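Local coordinates for protein YlmD (Geobacillus stearothermophilus, PDB 6T1B) that catalyses the phosphorolysis of adenosine, inosine and S-methyl-5'-thioadenosine to ribose 1-phosphates and free bases, and also deaminates adenosine, at residues D125-L138 / I167-I180. Residues are numbered along the deposited sequence; the frame is centred on the assembly and turned at random.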
loop_
_atom_site.group_PDB
_atom_site.type_symbol
_atom_site.label_atom_id
_atom_site.label_comp_id
_atom_site.label_asym_id
_atom_site.label_seq_id
_atom_site.Cartn_x
_atom_site.Cartn_y
_atom_site.Cartn_z
ATOM N N ASP A 125 -7.197 -4.767 2.755
ATOM C CA ASP A 125 -8.372 -3.983 2.376
ATOM C C ASP A 125 -7.950 -2.516 2.149
ATOM O O ASP A 125 -8.472 -1.855 1.259
ATOM C CB ASP A 125 -9.510 -3.958 3.390
ATOM C CG ASP A 125 -10.410 -5.184 3.346
ATOM O OD1 ASP A 125 -11.177 -5.298 4.311
ATOM O OD2 ASP A 125 -10.408 -5.993 2.372
ATOM N N CYS A 126 -7.033 -1.997 2.957
ATOM C CA CYS A 126 -6.664 -0.583 2.861
ATOM C C CYS A 126 -5.908 -0.351 1.561
ATOM O O CYS A 126 -5.382 -1.273 0.952
ATOM C CB CYS A 126 -5.840 -0.180 4.073
ATOM S SG CYS A 126 -6.789 -0.213 5.625
ATOM N N VAL A 127 -5.848 0.903 1.147
ATOM C CA VAL A 127 -5.285 1.220 -0.154
ATOM C C VAL A 127 -3.763 1.270 -0.129
ATOM O O VAL A 127 -3.178 2.076 0.612
ATOM C CB VAL A 127 -5.835 2.557 -0.692
ATOM C CG1 VAL A 127 -5.273 2.819 -2.079
ATOM C CG2 VAL A 127 -7.341 2.544 -0.694
ATOM N N PRO A 128 -3.079 0.428 -0.922
ATOM C CA PRO A 128 -1.623 0.580 -1.082
ATOM C C PRO A 128 -1.340 1.580 -2.193
ATOM O O PRO A 128 -1.811 1.411 -3.330
ATOM C CB PRO A 128 -1.156 -0.838 -1.442
ATOM C CG PRO A 128 -2.323 -1.477 -2.125
ATOM C CD PRO A 128 -3.591 -0.723 -1.702
ATOM N N ILE A 129 -0.591 2.623 -1.883
ATOM C CA ILE A 129 -0.295 3.673 -2.852
ATOM C C ILE A 129 1.205 3.630 -3.120
ATOM O O ILE A 129 2.014 3.880 -2.218
ATOM C CB ILE A 129 -0.746 5.060 -2.370
ATOM C CG1 ILE A 129 -2.185 5.075 -1.871
ATOM C CG2 ILE A 129 -0.596 6.034 -3.540
ATOM C CD1 ILE A 129 -2.593 6.402 -1.304
ATOM N N TYR A 130 1.574 3.271 -4.350
ATOM C CA TYR A 130 2.958 3.164 -4.767
ATOM C C TYR A 130 3.340 4.422 -5.540
ATOM O O TYR A 130 2.602 4.852 -6.431
ATOM C CB TYR A 130 3.138 1.972 -5.718
ATOM C CG TYR A 130 2.709 0.593 -5.210
ATOM C CD1 TYR A 130 1.364 0.264 -5.079
ATOM C CD2 TYR A 130 3.653 -0.394 -4.937
ATOM C CE1 TYR A 130 0.971 -1.003 -4.649
ATOM C CE2 TYR A 130 3.275 -1.642 -4.515
ATOM C CZ TYR A 130 1.926 -1.944 -4.364
ATOM O OH TYR A 130 1.523 -3.213 -3.973
ATOM N N PHE A 131 4.530 4.967 -5.246
ATOM C CA PHE A 131 5.011 6.185 -5.867
ATOM C C PHE A 131 6.374 5.928 -6.505
ATOM O O PHE A 131 7.212 5.222 -5.921
ATOM C CB PHE A 131 5.214 7.278 -4.819
ATOM C CG PHE A 131 3.979 7.705 -4.081
ATOM C CD1 PHE A 131 3.465 6.963 -3.039
ATOM C CD2 PHE A 131 3.367 8.899 -4.383
ATOM C CE1 PHE A 131 2.359 7.422 -2.349
ATOM C CE2 PHE A 131 2.258 9.341 -3.704
ATOM C CZ PHE A 131 1.764 8.611 -2.685
ATOM N N VAL A 132 6.617 6.540 -7.650
ATOM C CA VAL A 132 7.932 6.478 -8.254
ATOM C C VAL A 132 8.186 7.795 -8.958
ATOM O O VAL A 132 7.292 8.373 -9.581
ATOM C CB VAL A 132 8.072 5.272 -9.212
ATOM C CG1 VAL A 132 7.157 5.372 -10.404
ATOM C CG2 VAL A 132 9.531 5.070 -9.622
ATOM N N ALA A 133 9.405 8.285 -8.832
ATOM C CA ALA A 133 9.912 9.354 -9.693
ATOM C C ALA A 133 11.123 8.736 -10.385
ATOM O O ALA A 133 12.254 8.770 -9.854
ATOM C CB ALA A 133 10.270 10.598 -8.887
ATOM N N PRO A 134 10.943 8.147 -11.578
ATOM C CA PRO A 134 12.026 7.341 -12.168
ATOM C C PRO A 134 13.291 8.120 -12.437
ATOM O O PRO A 134 14.396 7.593 -12.261
ATOM C CB PRO A 134 11.412 6.819 -13.474
ATOM C CG PRO A 134 9.964 6.876 -13.275
ATOM C CD PRO A 134 9.700 8.063 -12.377
ATOM N N SER A 135 13.167 9.363 -12.896
ATOM C CA SER A 135 14.356 10.138 -13.211
ATOM C C SER A 135 15.207 10.315 -11.960
ATOM O O SER A 135 16.434 10.164 -12.009
ATOM C CB SER A 135 13.953 11.481 -13.817
ATOM O OG SER A 135 13.236 12.287 -12.894
ATOM N N ALA A 136 14.568 10.587 -10.830
ATOM C CA ALA A 136 15.256 10.921 -9.592
ATOM C C ALA A 136 15.560 9.717 -8.721
ATOM O O ALA A 136 16.162 9.877 -7.653
ATOM C CB ALA A 136 14.426 11.921 -8.795
ATOM N N GLY A 137 15.119 8.525 -9.100
ATOM C CA GLY A 137 15.411 7.359 -8.293
ATOM C C GLY A 137 14.682 7.316 -6.968
ATOM O O GLY A 137 15.158 6.671 -6.032
ATOM N N LEU A 138 13.489 7.910 -6.873
ATOM C CA LEU A 138 12.672 7.870 -5.670
ATOM C C LEU A 138 11.594 6.817 -5.824
ATOM O O LEU A 138 10.974 6.700 -6.896
ATOM C CB LEU A 138 11.970 9.208 -5.420
ATOM C CG LEU A 138 12.785 10.251 -4.673
ATOM C CD1 LEU A 138 12.291 11.656 -4.927
ATOM C CD2 LEU A 138 12.729 9.912 -3.183
ATOM N N ILE A 167 11.287 17.578 -6.074
ATOM C CA ILE A 167 10.702 16.856 -7.201
ATOM C C ILE A 167 9.363 17.506 -7.512
ATOM O O ILE A 167 8.471 17.534 -6.654
ATOM C CB ILE A 167 10.471 15.376 -6.860
ATOM C CG1 ILE A 167 11.778 14.709 -6.430
ATOM C CG2 ILE A 167 9.850 14.633 -8.053
ATOM C CD1 ILE A 167 12.879 14.833 -7.417
ATOM N N ALA A 168 9.189 17.970 -8.744
ATOM C CA ALA A 168 7.889 18.488 -9.148
ATOM C C ALA A 168 6.856 17.365 -9.190
ATOM O O ALA A 168 7.173 16.232 -9.556
ATOM C CB ALA A 168 7.971 19.135 -10.531
ATOM N N PRO A 169 5.603 17.639 -8.817
ATOM C CA PRO A 169 4.572 16.595 -8.934
ATOM C C PRO A 169 4.449 16.007 -10.329
ATOM O O PRO A 169 4.064 14.837 -10.466
ATOM C CB PRO A 169 3.292 17.326 -8.502
ATOM C CG PRO A 169 3.780 18.386 -7.567
ATOM C CD PRO A 169 5.090 18.854 -8.163
ATOM N N SER A 170 4.738 16.793 -11.365
ATOM C CA SER A 170 4.686 16.293 -12.731
ATOM C C SER A 170 5.697 15.183 -12.996
ATOM O O SER A 170 5.589 14.490 -14.015
ATOM C CB SER A 170 4.929 17.469 -13.691
ATOM O OG SER A 170 6.205 18.039 -13.423
ATOM N N ASP A 171 6.699 15.009 -12.138
ATOM C CA ASP A 171 7.667 13.941 -12.322
ATOM C C ASP A 171 7.300 12.682 -11.547
ATOM O O ASP A 171 8.071 11.717 -11.564
ATOM C CB ASP A 171 9.068 14.396 -11.890
ATOM C CG ASP A 171 9.656 15.454 -12.806
ATOM O OD1 ASP A 171 10.490 16.259 -12.338
ATOM O OD2 ASP A 171 9.277 15.490 -13.992
ATOM N N ILE A 172 6.163 12.675 -10.889
ATOM C CA ILE A 172 5.732 11.560 -10.061
ATOM C C ILE A 172 4.720 10.714 -10.812
ATOM O O ILE A 172 3.881 11.240 -11.558
ATOM C CB ILE A 172 5.134 12.079 -8.737
ATOM C CG1 ILE A 172 6.200 12.905 -8.010
ATOM C CG2 ILE A 172 4.600 10.936 -7.890
ATOM C CD1 ILE A 172 5.695 13.535 -6.715
ATOM N N TYR A 173 4.806 9.411 -10.613
ATOM C CA TYR A 173 3.859 8.433 -11.126
ATOM C C TYR A 173 3.389 7.590 -9.957
ATOM O O TYR A 173 4.138 7.336 -9.005
ATOM C CB TYR A 173 4.494 7.544 -12.192
ATOM C CG TYR A 173 5.028 8.301 -13.377
ATOM C CD1 TYR A 173 4.320 8.366 -14.571
ATOM C CD2 TYR A 173 6.261 8.926 -13.320
ATOM C CE1 TYR A 173 4.816 9.056 -15.657
ATOM C CE2 TYR A 173 6.762 9.616 -14.408
ATOM C CZ TYR A 173 6.042 9.678 -15.567
ATOM O OH TYR A 173 6.574 10.355 -16.640
ATOM N N VAL A 174 2.126 7.188 -10.006
ATOM C CA VAL A 174 1.484 6.514 -8.884
ATOM C C VAL A 174 0.742 5.287 -9.381
ATOM O O VAL A 174 0.085 5.340 -10.425
ATOM C CB VAL A 174 0.499 7.452 -8.146
ATOM C CG1 VAL A 174 -0.296 6.652 -7.146
ATOM C CG2 VAL A 174 1.256 8.616 -7.498
ATOM N N ALA A 175 0.819 4.194 -8.630
ATOM C CA ALA A 175 -0.074 3.066 -8.838
ATOM C C ALA A 175 -0.867 2.888 -7.552
ATOM O O ALA A 175 -0.290 2.841 -6.462
ATOM C CB ALA A 175 0.686 1.793 -9.166
ATOM N N ILE A 176 -2.189 2.827 -7.674
ATOM C CA ILE A 176 -3.079 2.536 -6.555
ATOM C C ILE A 176 -3.436 1.068 -6.693
ATOM O O ILE A 176 -3.977 0.659 -7.731
ATOM C CB ILE A 176 -4.304 3.453 -6.590
ATOM C CG1 ILE A 176 -3.878 4.882 -6.260
ATOM C CG2 ILE A 176 -5.381 2.974 -5.637
ATOM C CD1 ILE A 176 -4.915 5.914 -6.579
ATOM N N GLY A 177 -3.072 0.269 -5.705
ATOM C CA GLY A 177 -3.157 -1.169 -5.818
ATOM C C GLY A 177 -4.470 -1.750 -5.344
ATOM O O GLY A 177 -5.406 -1.020 -4.986
ATOM N N PRO A 178 -4.557 -3.077 -5.358
ATOM C CA PRO A 178 -5.769 -3.774 -4.901
ATOM C C PRO A 178 -6.157 -3.373 -3.486
ATOM O O PRO A 178 -5.312 -3.294 -2.593
ATOM C CB PRO A 178 -5.367 -5.248 -4.979
ATOM C CG PRO A 178 -4.335 -5.290 -6.062
ATOM C CD PRO A 178 -3.544 -4.018 -5.870
ATOM N N ALA A 179 -7.454 -3.179 -3.287
ATOM C CA ALA A 179 -8.000 -2.677 -2.035
ATOM C C ALA A 179 -9.484 -2.964 -2.048
ATOM O O ALA A 179 -10.037 -3.427 -3.048
ATOM C CB ALA A 179 -7.722 -1.184 -1.873
ATOM N N ILE A 180 -10.144 -2.715 -0.927
ATOM C CA ILE A 180 -11.570 -2.981 -0.871
ATOM C C ILE A 180 -12.294 -1.954 -1.736
ATOM O O ILE A 180 -11.983 -0.762 -1.706
ATOM C CB ILE A 180 -12.065 -2.986 0.582
ATOM C CG1 ILE A 180 -13.464 -3.572 0.662
ATOM C CG2 ILE A 180 -11.972 -1.613 1.184
ATOM C CD1 ILE A 180 -13.937 -3.782 2.075
HETATM O O HOH W 1 -5.519 -3.886 0.432
HETATM O O HOH W 2 10.370 11.136 -13.004
#
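Tyr-130 and Ala-175 exchange two backbone hydrogen bonds, as do Val-132 and Tyr-173, zipping strands 127-133 and 173-176 together antiparallel at 161°. Tyr-130 turns the edge of its ring to Ala-175 O, CD1 lying 3.4 Å from that oxygen in the ring plane, and the small Ala-175 suits the place across from it; the Tyr-130 hydroxyl hydrogen-bonds Gly-27 O. Branched residues suit the other face: Val-174 is turned with CG1 anti to the backbone N (chi1 171°), which puts CG1 3.7 Å from Ile-129 CG2 and leaves CG2 beside the Phe-131 ring, under helices 153-163 and 219-229. Gly-177 belongs where any CB would strike Pro-128 CG. Beyond it, Ile-180 N binds Asp-125 O at 2.9 Å, and a water links Asp-125 N, Cys-126 O and Pro-178 O. The Asp-125 carboxylate lies across Ile-180 and accepts bonds from Ser-253, Thr-244 and Arg-255 N; an alanine here would probably leave those donors without their acceptor and Ile-180 less covered. The solvent side is looser: by Pro-134, a water joins Ser-135 OG to Asp-171 O. Beside it is a separate tight spot, Leu-138 CD1 meeting Ile-167 CG1 tip to tip at 3.4 Å. There a G1 bulge at Gly-137 and Leu-138 closes a beta hairpin, whereas the opposite end presents Cys-126, with His-81 and His-143, to the catalytic zinc of this YfiH/LACC1-family enzyme.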